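Local coordinates for ABC sugar (Ribose) transporter, periplasmic substrate-binding subunit (Rhodobacter sphaeroides, PDB 3L49), which probably binds a carbohydrate in the periplasm as the substrate-binding subunit of an ABC sugar transporter of the bacterial solute-binding protein 2 family, at residues A[5-10]-A[37-42]; A[9-14]-A[52-57]; A[60-65]-A[85-90]; A[67-72]-A[91-96]. One frame throughout, in Å; residues are numbered along the deposited sequence.

Contact 1 (A[5-10]-A[37-42]); sequences GKTIGI and TAIALD
T7 to I10 pair with T37 to A40 as neighbouring parallel strands, their axes 4.6 Å apart at closest approach and inclined by 14°. The register is that of a regular parallel pair, in which a residue of one strand bonds to two residues, two apart, on the other. T37 N donates to K6 O (3.0 Å) and T37 O accepts from I8 N (2.8 Å); I8 O then takes the amide of I39, I39 O takes that of I10, and I10 O that of L41. The first two donors arrive nearly head-on to their carbonyls, whereas I39 N comes in tilted 33° from the plane of the I8 carbonyl. Between these bonds the CA atoms of T7, G9 and A38 make CA-H...O contacts.

On the face carrying T7, T37 and I39, the T7 methyl does the touching. With chi1 at -49°, CG2 lies anti to the backbone N and meets I39 CD1 at 3.6 Å, while T7 and T37 stand side by side. On the other face, I10 CD1 approaches A40 CB at 4.3 Å. At the start of the pair, beside T37, a water donates to K6 O and is hydrogen-bonded to T37 OG1 (2.6 Å).

This pair closes the beta-alpha-beta unit whose helix, 18-33, covers I10 and A40. Helix 47-60 covers I39 and L41 on the other face, helix 248-263 packs on I8, and strand 64-68 flanks 7-12 on its far side.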
loop_
_atom_site.group_PDB
_atom_site.type_symbol
_atom_site.label_atom_id
_atom_site.label_comp_id
_atom_site.label_asym_id
_atom_site.label_seq_id
_atom_site.Cartn_x
_atom_site.Cartn_y
_atom_site.Cartn_z
ATOM N N GLY A 5 -8.355 30.298 5.508
ATOM C CA GLY A 5 -7.234 30.974 6.144
ATOM C C GLY A 5 -6.259 29.993 6.749
ATOM O O GLY A 5 -5.605 30.299 7.744
ATOM N N LYS A 6 -6.164 28.806 6.155
ATOM C CA LYS A 6 -5.428 27.714 6.785
ATOM C C LYS A 6 -4.272 27.208 5.938
ATOM O O LYS A 6 -4.281 27.313 4.706
ATOM C CB LYS A 6 -6.359 26.547 7.155
ATOM C CG LYS A 6 -7.734 26.940 7.718
ATOM C CD LYS A 6 -7.735 27.188 9.210
ATOM C CE LYS A 6 -9.057 27.828 9.629
ATOM N NZ LYS A 6 -9.274 27.765 11.101
ATOM N N THR A 7 -3.272 26.666 6.626
ATOM C CA THR A 7 -2.118 26.067 5.983
ATOM C C THR A 7 -2.015 24.628 6.443
ATOM O O THR A 7 -1.973 24.359 7.644
ATOM C CB THR A 7 -0.810 26.813 6.336
ATOM O OG1 THR A 7 -0.987 28.221 6.143
ATOM C CG2 THR A 7 0.334 26.331 5.463
ATOM N N ILE A 8 -1.997 23.705 5.486
ATOM C CA ILE A 8 -1.907 22.281 5.790
ATOM C C ILE A 8 -0.621 21.718 5.216
ATOM O O ILE A 8 -0.374 21.820 4.017
ATOM C CB ILE A 8 -3.119 21.470 5.217
ATOM C CG1 ILE A 8 -4.470 22.150 5.512
ATOM C CG2 ILE A 8 -3.082 19.995 5.678
ATOM C CD1 ILE A 8 -4.809 22.377 6.980
ATOM N N GLY A 9 0.202 21.137 6.080
ATOM C CA GLY A 9 1.389 20.424 5.640
ATOM C C GLY A 9 1.091 18.987 5.242
ATOM O O GLY A 9 0.275 18.318 5.870
ATOM N N ILE A 10 1.752 18.528 4.184
ATOM C CA ILE A 10 1.707 17.129 3.744
ATOM C C ILE A 10 3.116 16.550 3.807
ATOM O O ILE A 10 4.046 17.126 3.238
ATOM C CB ILE A 10 1.204 16.999 2.280
ATOM C CG1 ILE A 10 -0.207 17.568 2.122
ATOM C CG2 ILE A 10 1.263 15.539 1.789
ATOM C CD1 ILE A 10 -0.486 17.981 0.704
ATOM N N THR A 37 -3.864 26.654 1.847
ATOM C CA THR A 37 -2.484 26.633 1.391
ATOM C C THR A 37 -1.918 25.262 1.745
ATOM O O THR A 37 -2.128 24.760 2.847
ATOM C CB THR A 37 -1.649 27.782 2.046
ATOM O OG1 THR A 37 -2.234 29.046 1.709
ATOM C CG2 THR A 37 -0.191 27.776 1.579
ATOM N N ALA A 38 -1.223 24.652 0.792
ATOM C CA ALA A 38 -0.582 23.365 1.010
ATOM C C ALA A 38 0.929 23.531 1.117
ATOM O O ALA A 38 1.535 24.181 0.284
ATOM C CB ALA A 38 -0.935 22.406 -0.128
ATOM N N ILE A 39 1.531 22.966 2.160
ATOM C CA ILE A 39 2.977 22.799 2.187
ATOM C C ILE A 39 3.255 21.323 1.922
ATOM O O ILE A 39 3.138 20.481 2.816
ATOM C CB ILE A 39 3.616 23.282 3.507
ATOM C CG1 ILE A 39 3.355 24.781 3.700
ATOM C CG2 ILE A 39 5.133 22.975 3.529
ATOM C CD1 ILE A 39 3.793 25.328 5.051
ATOM N N ALA A 40 3.606 21.022 0.677
ATOM C CA ALA A 40 3.742 19.649 0.225
ATOM C C ALA A 40 5.189 19.185 0.199
ATOM O O ALA A 40 5.992 19.657 -0.609
ATOM C CB ALA A 40 3.105 19.491 -1.140
ATOM N N LEU A 41 5.512 18.235 1.072
ATOM C CA LEU A 41 6.867 17.688 1.137
ATOM C C LEU A 41 6.926 16.196 0.782
ATOM O O LEU A 41 6.114 15.393 1.257
ATOM C CB LEU A 41 7.495 17.963 2.508
ATOM C CG LEU A 41 7.615 19.429 2.963
ATOM C CD1 LEU A 41 7.908 19.473 4.438
ATOM C CD2 LEU A 41 8.676 20.246 2.183
ATOM N N ASP A 42 7.892 15.856 -0.067
ATOM C CA ASP A 42 8.092 14.506 -0.588
ATOM C C ASP A 42 9.496 14.032 -0.190
ATOM O O ASP A 42 10.498 14.683 -0.492
ATOM C CB ASP A 42 7.893 14.511 -2.115
ATOM C CG ASP A 42 8.388 13.229 -2.814
ATOM O OD1 ASP A 42 8.795 12.246 -2.160
ATOM O OD2 ASP A 42 8.359 13.210 -4.062
HETATM O O HOH W 1 -4.598 29.664 2.684
#

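Contact 2 (A[9-14]-A[52-57]); sequences GITAIG and SQIQTL
G9 offers its bare CA to L57 CD2 at 3.7 Å, and the lack of a side chain is what lets the leucine come so near: a CB modelled on G9 would clash with that methyl. I10 turns its side chain to the other face of the sheet, toward helix 18-33, and gives helix 47-60 little more than its carbonyl, near L57 CD1. At T11 the side chain points toward helix 47-60, and L57 CD1 rests at 3.8 Å from both T11 CB and T11 CG2. I54 CG1 crosses the same threonine, 4.0 Å from T11 OG1. Strand and helix run almost exactly antiparallel, at 173° with axes 9.1 Å apart, as expected in the Rossmann-like lobes of periplasmic binding proteins, where helices layer against a parallel sheet. The hydroxyl of T11, anti to the backbone N (chi1 169°), turns to polar partners beside these leucine and isoleucine contacts. There T11 OG1 is hydrogen-bonded to Q50 NE2 and, at 2.7 Å, to a water, which is also placed to donate to A12 O and, at 2.6 Å, to Q53 OE1. The Q53 amide is held at its other end as well, since NE2 donates to the carbonyl of D42 at the end of strand 37-42.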
loop_
_atom_site.group_PDB
_atom_site.type_symbol
_atom_site.label_atom_id
_atom_site.label_comp_id
_atom_site.label_asym_id
_atom_site.label_seq_id
_atom_site.Cartn_x
_atom_site.Cartn_y
_atom_site.Cartn_z
ATOM N N GLY A 9 0.202 21.137 6.080
ATOM C CA GLY A 9 1.389 20.424 5.640
ATOM C C GLY A 9 1.091 18.987 5.242
ATOM O O GLY A 9 0.275 18.318 5.870
ATOM N N ILE A 10 1.752 18.528 4.184
ATOM C CA ILE A 10 1.707 17.129 3.744
ATOM C C ILE A 10 3.116 16.550 3.807
ATOM O O ILE A 10 4.046 17.126 3.238
ATOM C CB ILE A 10 1.204 16.999 2.280
ATOM C CG1 ILE A 10 -0.207 17.568 2.122
ATOM C CG2 ILE A 10 1.263 15.539 1.789
ATOM C CD1 ILE A 10 -0.486 17.981 0.704
ATOM N N THR A 11 3.276 15.426 4.499
ATOM C CA THR A 11 4.547 14.696 4.496
ATOM C C THR A 11 4.374 13.239 4.021
ATOM O O THR A 11 3.847 12.400 4.734
ATOM C CB THR A 11 5.342 14.819 5.857
ATOM O OG1 THR A 11 6.425 13.882 5.882
ATOM C CG2 THR A 11 4.457 14.575 7.078
ATOM N N ALA A 12 4.811 12.967 2.795
ATOM C CA ALA A 12 4.735 11.640 2.198
ATOM C C ALA A 12 6.128 11.057 2.053
ATOM O O ALA A 12 7.090 11.798 1.854
ATOM C CB ALA A 12 4.088 11.732 0.842
ATOM N N ILE A 13 6.253 9.736 2.119
ATOM C CA ILE A 13 7.579 9.141 1.941
ATOM C C ILE A 13 8.004 9.072 0.463
ATOM O O ILE A 13 9.185 8.974 0.160
ATOM C CB ILE A 13 7.751 7.781 2.681
ATOM C CG1 ILE A 13 9.250 7.442 2.821
ATOM C CG2 ILE A 13 6.928 6.676 2.008
ATOM C CD1 ILE A 13 9.592 6.347 3.810
ATOM N N GLY A 14 7.052 9.155 -0.457
ATOM C CA GLY A 14 7.398 9.179 -1.864
ATOM C C GLY A 14 6.245 9.482 -2.787
ATOM O O GLY A 14 5.086 9.546 -2.362
ATOM N N SER A 52 13.412 15.093 8.720
ATOM C CA SER A 52 13.693 16.525 8.668
ATOM C C SER A 52 12.550 17.314 8.025
ATOM O O SER A 52 12.312 18.473 8.376
ATOM C CB SER A 52 15.013 16.798 7.949
ATOM O OG SER A 52 14.918 16.483 6.574
ATOM N N GLN A 53 11.837 16.680 7.096
ATOM C CA GLN A 53 10.643 17.290 6.511
ATOM C C GLN A 53 9.526 17.477 7.534
ATOM O O GLN A 53 8.786 18.459 7.475
ATOM C CB GLN A 53 10.172 16.496 5.307
ATOM C CG GLN A 53 10.860 16.925 4.037
ATOM C CD GLN A 53 10.678 15.947 2.915
ATOM O OE1 GLN A 53 10.205 14.832 3.119
ATOM N NE2 GLN A 53 11.064 16.353 1.713
ATOM N N ILE A 54 9.427 16.548 8.481
ATOM C CA ILE A 54 8.551 16.707 9.641
ATOM C C ILE A 54 9.009 17.888 10.533
ATOM O O ILE A 54 8.190 18.745 10.906
ATOM C CB ILE A 54 8.422 15.371 10.437
ATOM C CG1 ILE A 54 7.601 14.349 9.635
ATOM C CG2 ILE A 54 7.790 15.597 11.804
ATOM C CD1 ILE A 54 7.707 12.916 10.136
ATOM N N GLN A 55 10.317 17.930 10.834
ATOM C CA GLN A 55 10.946 18.999 11.631
ATOM C C GLN A 55 10.628 20.373 11.071
ATOM O O GLN A 55 10.260 21.283 11.816
ATOM C CB GLN A 55 12.465 18.832 11.674
ATOM C CG GLN A 55 12.960 17.612 12.436
ATOM C CD GLN A 55 14.461 17.411 12.317
ATOM O OE1 GLN A 55 15.097 17.878 11.373
ATOM N NE2 GLN A 55 15.034 16.708 13.278
ATOM N N THR A 56 10.788 20.498 9.756
ATOM C CA THR A 56 10.387 21.670 8.981
ATOM C C THR A 56 8.939 22.076 9.238
ATOM O O THR A 56 8.658 23.237 9.569
ATOM C CB THR A 56 10.529 21.368 7.486
ATOM O OG1 THR A 56 11.882 20.996 7.209
ATOM C CG2 THR A 56 10.134 22.571 6.645
ATOM N N LEU A 57 8.035 21.104 9.095
ATOM C CA LEU A 57 6.601 21.324 9.263
ATOM C C LEU A 57 6.251 21.766 10.670
ATOM O O LEU A 57 5.472 22.708 10.833
ATOM C CB LEU A 57 5.800 20.078 8.877
ATOM C CG LEU A 57 5.670 19.737 7.388
ATOM C CD1 LEU A 57 4.977 18.382 7.192
ATOM C CD2 LEU A 57 4.950 20.837 6.603
HETATM O O HOH W 2 7.744 14.096 3.515
#

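Contact 3 (A[60-65]-A[85-90]); sequences QKPDAI and AGIPLF
I87 CG2 is the methyl on which the apolar centre turns: it lies 3.9 Å from I65 CG1 and reaches the backbone of P62 and A64 as well. The two segments are the strand entrances of a beta-alpha-beta unit, 64-68 and 89-92 joined by helix 72-84, within the parallel sheet of a periplasmic binding protein lobe. I87 has not yet entered its strand, yet it packs against that helix at I82, as I65 does from the neighbouring strand. The chi1 of I87 (-57°) sets CG2 anti to the backbone N; on the other branch, the side chains of I87 and P62 cross at about a right angle, with I87 CD1 4.0 Å from P62 CD. Farther along the same face, the I65 and L89 side chains cross at a slant, I65 CG2 4.0 Å from L89 CD1. On the opposite face A64 CB meets P88 CB at 3.9 Å and also lies near the F90 ring, which is approached obliquely, while helix 248-263 covers A64, P88 and F90 through V259, N258 and H262.

Outward from these side chains the backbones join. I65 N donates to P88 O, and I65 O accepts from F90 N, each bond running close to straight at its carbonyl; I65 and L89 form the one parallel bridge of the pair. G86, the first residue after helix 72-84, closes it with a Schellman motif, its phi positive. At the polar edge a water donates weakly to the carbonyls of P62 and G86, and D63 turns away to strand 7-12, where its OD2 is hydrogen-bonded to T7 N. Beside it, D63 O sits 3.2 Å from P88 CD.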
loop_
_atom_site.group_PDB
_atom_site.type_symbol
_atom_site.label_atom_id
_atom_site.label_comp_id
_atom_site.label_asym_id
_atom_site.label_seq_id
_atom_site.Cartn_x
_atom_site.Cartn_y
_atom_site.Cartn_z
ATOM N N GLN A 60 7.269 25.233 11.081
ATOM C CA GLN A 60 6.453 26.139 10.260
ATOM C C GLN A 60 5.052 26.371 10.818
ATOM O O GLN A 60 4.327 27.241 10.325
ATOM C CB GLN A 60 6.365 25.649 8.821
ATOM C CG GLN A 60 7.569 26.031 7.978
ATOM C CD GLN A 60 7.591 25.349 6.626
ATOM O OE1 GLN A 60 8.095 25.906 5.653
ATOM N NE2 GLN A 60 7.047 24.139 6.557
ATOM N N LYS A 61 4.693 25.595 11.845
ATOM C CA LYS A 61 3.405 25.696 12.548
ATOM C C LYS A 61 2.174 25.769 11.623
ATOM O O LYS A 61 1.533 26.827 11.519
ATOM C CB LYS A 61 3.412 26.881 13.523
ATOM C CG LYS A 61 4.410 26.761 14.655
ATOM C CD LYS A 61 4.605 28.107 15.343
ATOM C CE LYS A 61 5.606 28.006 16.480
ATOM N NZ LYS A 61 6.954 27.593 15.994
ATOM N N PRO A 62 1.835 24.650 10.945
ATOM C CA PRO A 62 0.638 24.697 10.120
ATOM C C PRO A 62 -0.603 24.433 10.973
ATOM O O PRO A 62 -0.486 24.063 12.152
ATOM C CB PRO A 62 0.861 23.566 9.101
ATOM C CG PRO A 62 2.085 22.800 9.561
ATOM C CD PRO A 62 2.458 23.315 10.909
ATOM N N ASP A 63 -1.777 24.632 10.384
ATOM C CA ASP A 63 -3.034 24.332 11.068
ATOM C C ASP A 63 -3.271 22.821 11.270
ATOM O O ASP A 63 -3.982 22.436 12.201
ATOM C CB ASP A 63 -4.216 25.006 10.363
ATOM C CG ASP A 63 -4.040 26.521 10.246
ATOM O OD1 ASP A 63 -4.610 27.262 11.077
ATOM O OD2 ASP A 63 -3.311 26.970 9.339
ATOM N N ALA A 64 -2.673 21.990 10.407
ATOM C CA ALA A 64 -2.609 20.526 10.584
ATOM C C ALA A 64 -1.578 19.865 9.673
ATOM O O ALA A 64 -1.166 20.428 8.660
ATOM C CB ALA A 64 -3.977 19.879 10.368
ATOM N N ILE A 65 -1.175 18.651 10.036
ATOM C CA ILE A 65 -0.253 17.851 9.219
ATOM C C ILE A 65 -0.922 16.552 8.740
ATOM O O ILE A 65 -1.592 15.868 9.525
ATOM C CB ILE A 65 1.067 17.573 9.991
ATOM C CG1 ILE A 65 1.865 18.878 10.140
ATOM C CG2 ILE A 65 1.922 16.484 9.301
ATOM C CD1 ILE A 65 3.027 18.811 11.136
ATOM N N ALA A 85 3.946 19.562 19.819
ATOM C CA ALA A 85 3.810 20.907 19.261
ATOM C C ALA A 85 2.360 21.400 19.224
ATOM O O ALA A 85 2.108 22.581 18.968
ATOM C CB ALA A 85 4.428 20.960 17.879
ATOM N N GLY A 86 1.417 20.497 19.488
ATOM C CA GLY A 86 -0.010 20.825 19.495
ATOM C C GLY A 86 -0.606 20.994 18.104
ATOM O O GLY A 86 -1.564 21.751 17.920
ATOM N N ILE A 87 -0.035 20.294 17.124
ATOM C CA ILE A 87 -0.501 20.365 15.744
ATOM C C ILE A 87 -1.316 19.108 15.446
ATOM O O ILE A 87 -0.827 17.997 15.658
ATOM C CB ILE A 87 0.684 20.494 14.737
ATOM C CG1 ILE A 87 1.547 21.723 15.051
ATOM C CG2 ILE A 87 0.183 20.553 13.287
ATOM C CD1 ILE A 87 2.960 21.650 14.464
ATOM N N PRO A 88 -2.568 19.284 14.970
ATOM C CA PRO A 88 -3.455 18.174 14.610
ATOM C C PRO A 88 -2.847 17.267 13.540
ATOM O O PRO A 88 -2.377 17.746 12.503
ATOM C CB PRO A 88 -4.695 18.885 14.072
ATOM C CG PRO A 88 -4.667 20.222 14.692
ATOM C CD PRO A 88 -3.228 20.587 14.765
ATOM N N LEU A 89 -2.835 15.965 13.812
ATOM C CA LEU A 89 -2.221 14.994 12.913
ATOM C C LEU A 89 -3.252 14.052 12.273
ATOM O O LEU A 89 -4.103 13.474 12.942
ATOM C CB LEU A 89 -1.110 14.213 13.638
ATOM C CG LEU A 89 -0.325 13.109 12.916
ATOM C CD1 LEU A 89 0.312 13.579 11.599
ATOM C CD2 LEU A 89 0.725 12.517 13.845
ATOM N N PHE A 90 -3.158 13.933 10.955
ATOM C CA PHE A 90 -4.021 13.079 10.162
ATOM C C PHE A 90 -3.104 12.206 9.336
ATOM O O PHE A 90 -2.011 12.632 8.966
ATOM C CB PHE A 90 -4.909 13.934 9.259
ATOM C CG PHE A 90 -5.934 14.718 10.011
ATOM C CD1 PHE A 90 -7.214 14.206 10.190
ATOM C CD2 PHE A 90 -5.622 15.955 10.570
ATOM C CE1 PHE A 90 -8.177 14.915 10.900
ATOM C CE2 PHE A 90 -6.583 16.674 11.284
ATOM C CZ PHE A 90 -7.857 16.147 11.450
HETATM O O HOH W 3 -1.345 24.119 15.519
#

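Contact 4 (A[67-72]-A[91-96]); sequences EQLGNL and TVDTAT
E67 and Q68 bridge in parallel to T91 and V92, with V92 N donating to E67 O at 2.9 Å before the two segments leave the sheet, held there by a weak bond from L69 N to V92 O. Beyond the strand ends T94 takes over. Its hydroxyl donates to E67 OE1 at 2.8 Å, meeting that oxygen nearly along its C-O axis. The glutamate chain bends at chi2 (-72°) to bring the carboxylate round to T94, and the two side chains cross at about a right angle. A water bridges T94 OG1 (3.0 Å) and G70 O, donating to both. A valine in place of T94 would probably leave E67 OE1 without its hydroxyl donor and the water without its acceptor at this position. On the other face Q68 CG lies against V92 CG2 at 3.7 Å, and L69 lies alongside D93, with its CD2 against D93 CB. Farther along, L72 CD2 packs on T94 CG2 and T96 CB.

Such strand ends line the ligand cleft in this family, and the D93 side chain comes within about 3 Å of a bound unidentified ligand. Helix 18-33 covers Q68 and L69, with Q27 bonded to Q68; helix 72-84 packs on E67 and T96, and D93 OD1 is hydrogen-bonded to T104 OG1.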
loop_
_atom_site.group_PDB
_atom_site.type_symbol
_atom_site.label_atom_id
_atom_site.label_comp_id
_atom_site.label_asym_id
_atom_site.label_seq_id
_atom_site.Cartn_x
_atom_site.Cartn_y
_atom_site.Cartn_z
ATOM N N GLU A 67 0.203 12.947 7.208
ATOM C CA GLU A 67 1.340 12.079 6.966
ATOM C C GLU A 67 0.909 10.943 6.032
ATOM O O GLU A 67 -0.124 10.324 6.244
ATOM C CB GLU A 67 1.863 11.546 8.305
ATOM C CG GLU A 67 3.311 11.065 8.300
ATOM C CD GLU A 67 3.502 9.757 7.555
ATOM O OE1 GLU A 67 2.601 8.894 7.613
ATOM O OE2 GLU A 67 4.550 9.606 6.897
ATOM N N GLN A 68 1.713 10.646 5.017
ATOM C CA GLN A 68 1.392 9.554 4.093
ATOM C C GLN A 68 2.467 8.467 4.039
ATOM O O GLN A 68 3.609 8.732 3.675
ATOM C CB GLN A 68 1.126 10.116 2.701
ATOM C CG GLN A 68 0.958 9.083 1.617
ATOM C CD GLN A 68 0.575 9.709 0.298
ATOM O OE1 GLN A 68 -0.207 10.656 0.257
ATOM N NE2 GLN A 68 1.128 9.185 -0.795
ATOM N N LEU A 69 2.076 7.249 4.417
ATOM C CA LEU A 69 2.918 6.034 4.357
ATOM C C LEU A 69 4.257 6.112 5.092
ATOM O O LEU A 69 4.478 7.003 5.905
ATOM C CB LEU A 69 3.105 5.558 2.909
ATOM C CG LEU A 69 1.866 4.901 2.299
ATOM C CD1 LEU A 69 1.863 5.065 0.795
ATOM C CD2 LEU A 69 1.766 3.421 2.699
ATOM N N GLY A 70 5.145 5.163 4.809
ATOM C CA GLY A 70 6.438 5.122 5.471
ATOM C C GLY A 70 6.484 4.160 6.639
ATOM O O GLY A 70 5.474 3.546 6.996
ATOM N N ASN A 71 7.669 4.036 7.231
ATOM C CA ASN A 71 7.894 3.146 8.363
ATOM C C ASN A 71 7.481 3.791 9.671
ATOM O O ASN A 71 7.979 4.863 10.025
ATOM C CB ASN A 71 9.362 2.729 8.427
ATOM C CG ASN A 71 9.668 1.516 7.568
ATOM O OD1 ASN A 71 10.467 0.673 7.961
ATOM N ND2 ASN A 71 9.036 1.415 6.398
ATOM N N LEU A 72 6.569 3.118 10.374
ATOM C CA LEU A 72 5.985 3.612 11.625
ATOM C C LEU A 72 7.022 3.730 12.742
ATOM O O LEU A 72 7.050 4.731 13.463
ATOM C CB LEU A 72 4.844 2.688 12.085
ATOM C CG LEU A 72 3.533 3.240 12.673
ATOM C CD1 LEU A 72 3.069 2.358 13.830
ATOM C CD2 LEU A 72 3.615 4.699 13.124
ATOM N N THR A 91 -3.518 10.975 9.065
ATOM C CA THR A 91 -2.716 10.109 8.209
ATOM C C THR A 91 -3.494 9.559 7.032
ATOM O O THR A 91 -4.718 9.422 7.093
ATOM C CB THR A 91 -2.117 8.905 8.969
ATOM O OG1 THR A 91 -3.171 8.187 9.619
ATOM C CG2 THR A 91 -1.070 9.346 9.998
ATOM N N VAL A 92 -2.774 9.267 5.951
ATOM C CA VAL A 92 -3.289 8.345 4.956
ATOM C C VAL A 92 -2.466 7.063 5.008
ATOM O O VAL A 92 -1.232 7.097 4.953
ATOM C CB VAL A 92 -3.518 8.971 3.518
ATOM C CG1 VAL A 92 -3.423 10.485 3.540
ATOM C CG2 VAL A 92 -2.624 8.384 2.448
ATOM N N ASP A 93 -3.179 5.955 5.220
ATOM C CA ASP A 93 -2.630 4.596 5.384
ATOM C C ASP A 93 -1.860 4.308 6.675
ATOM O O ASP A 93 -1.837 3.164 7.136
ATOM C CB ASP A 93 -1.828 4.143 4.156
ATOM C CG ASP A 93 -2.716 3.649 3.032
ATOM O OD1 ASP A 93 -3.951 3.829 3.100
ATOM O OD2 ASP A 93 -2.178 3.062 2.073
ATOM N N THR A 94 -1.235 5.325 7.259
ATOM C CA THR A 94 -0.389 5.110 8.429
ATOM C C THR A 94 -1.243 4.973 9.688
ATOM O O THR A 94 -1.611 5.963 10.323
ATOM C CB THR A 94 0.681 6.220 8.571
ATOM O OG1 THR A 94 1.326 6.419 7.307
ATOM C CG2 THR A 94 1.744 5.838 9.617
ATOM N N ALA A 95 -1.572 3.734 10.034
ATOM C CA ALA A 95 -2.386 3.470 11.216
ATOM C C ALA A 95 -1.580 3.715 12.484
ATOM O O ALA A 95 -0.714 2.913 12.847
ATOM C CB ALA A 95 -2.932 2.051 11.187
ATOM N N THR A 96 -1.858 4.842 13.140
ATOM C CA THR A 96 -1.188 5.191 14.395
ATOM C C THR A 96 -2.129 5.874 15.394
ATOM O O THR A 96 -2.974 6.674 14.991
ATOM C CB THR A 96 0.131 6.031 14.171
ATOM O OG1 THR A 96 0.813 6.209 15.421
ATOM C CG2 THR A 96 -0.137 7.410 13.517
HETATM O O HOH W 4 2.619 3.763 6.828
#

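In the fold
The four contacts show how the parallel strands of one sheet vary from edge to cleft. Contacts 1 and 2 share G9 and I10 on strand 7-12: the first binds it to the outermost strand and is only partly buried, the second buries it under a helix by apolar contacts and a water. Contacts 3 and 4, both buried, use the same two strands, 64-68 and 89-92, at their opposite ends. At the entrance, contact 3, its centre about 24 Å from the chain's centre, isoleucines and prolines dominate; at the exit, contact 4, centred about 10 Å from it, carboxylate and hydroxyl groups gather near the ligand. D63 to T7 ties contact 3 to contact 1, and T11 to Q68 ties contact 2 to contact 4.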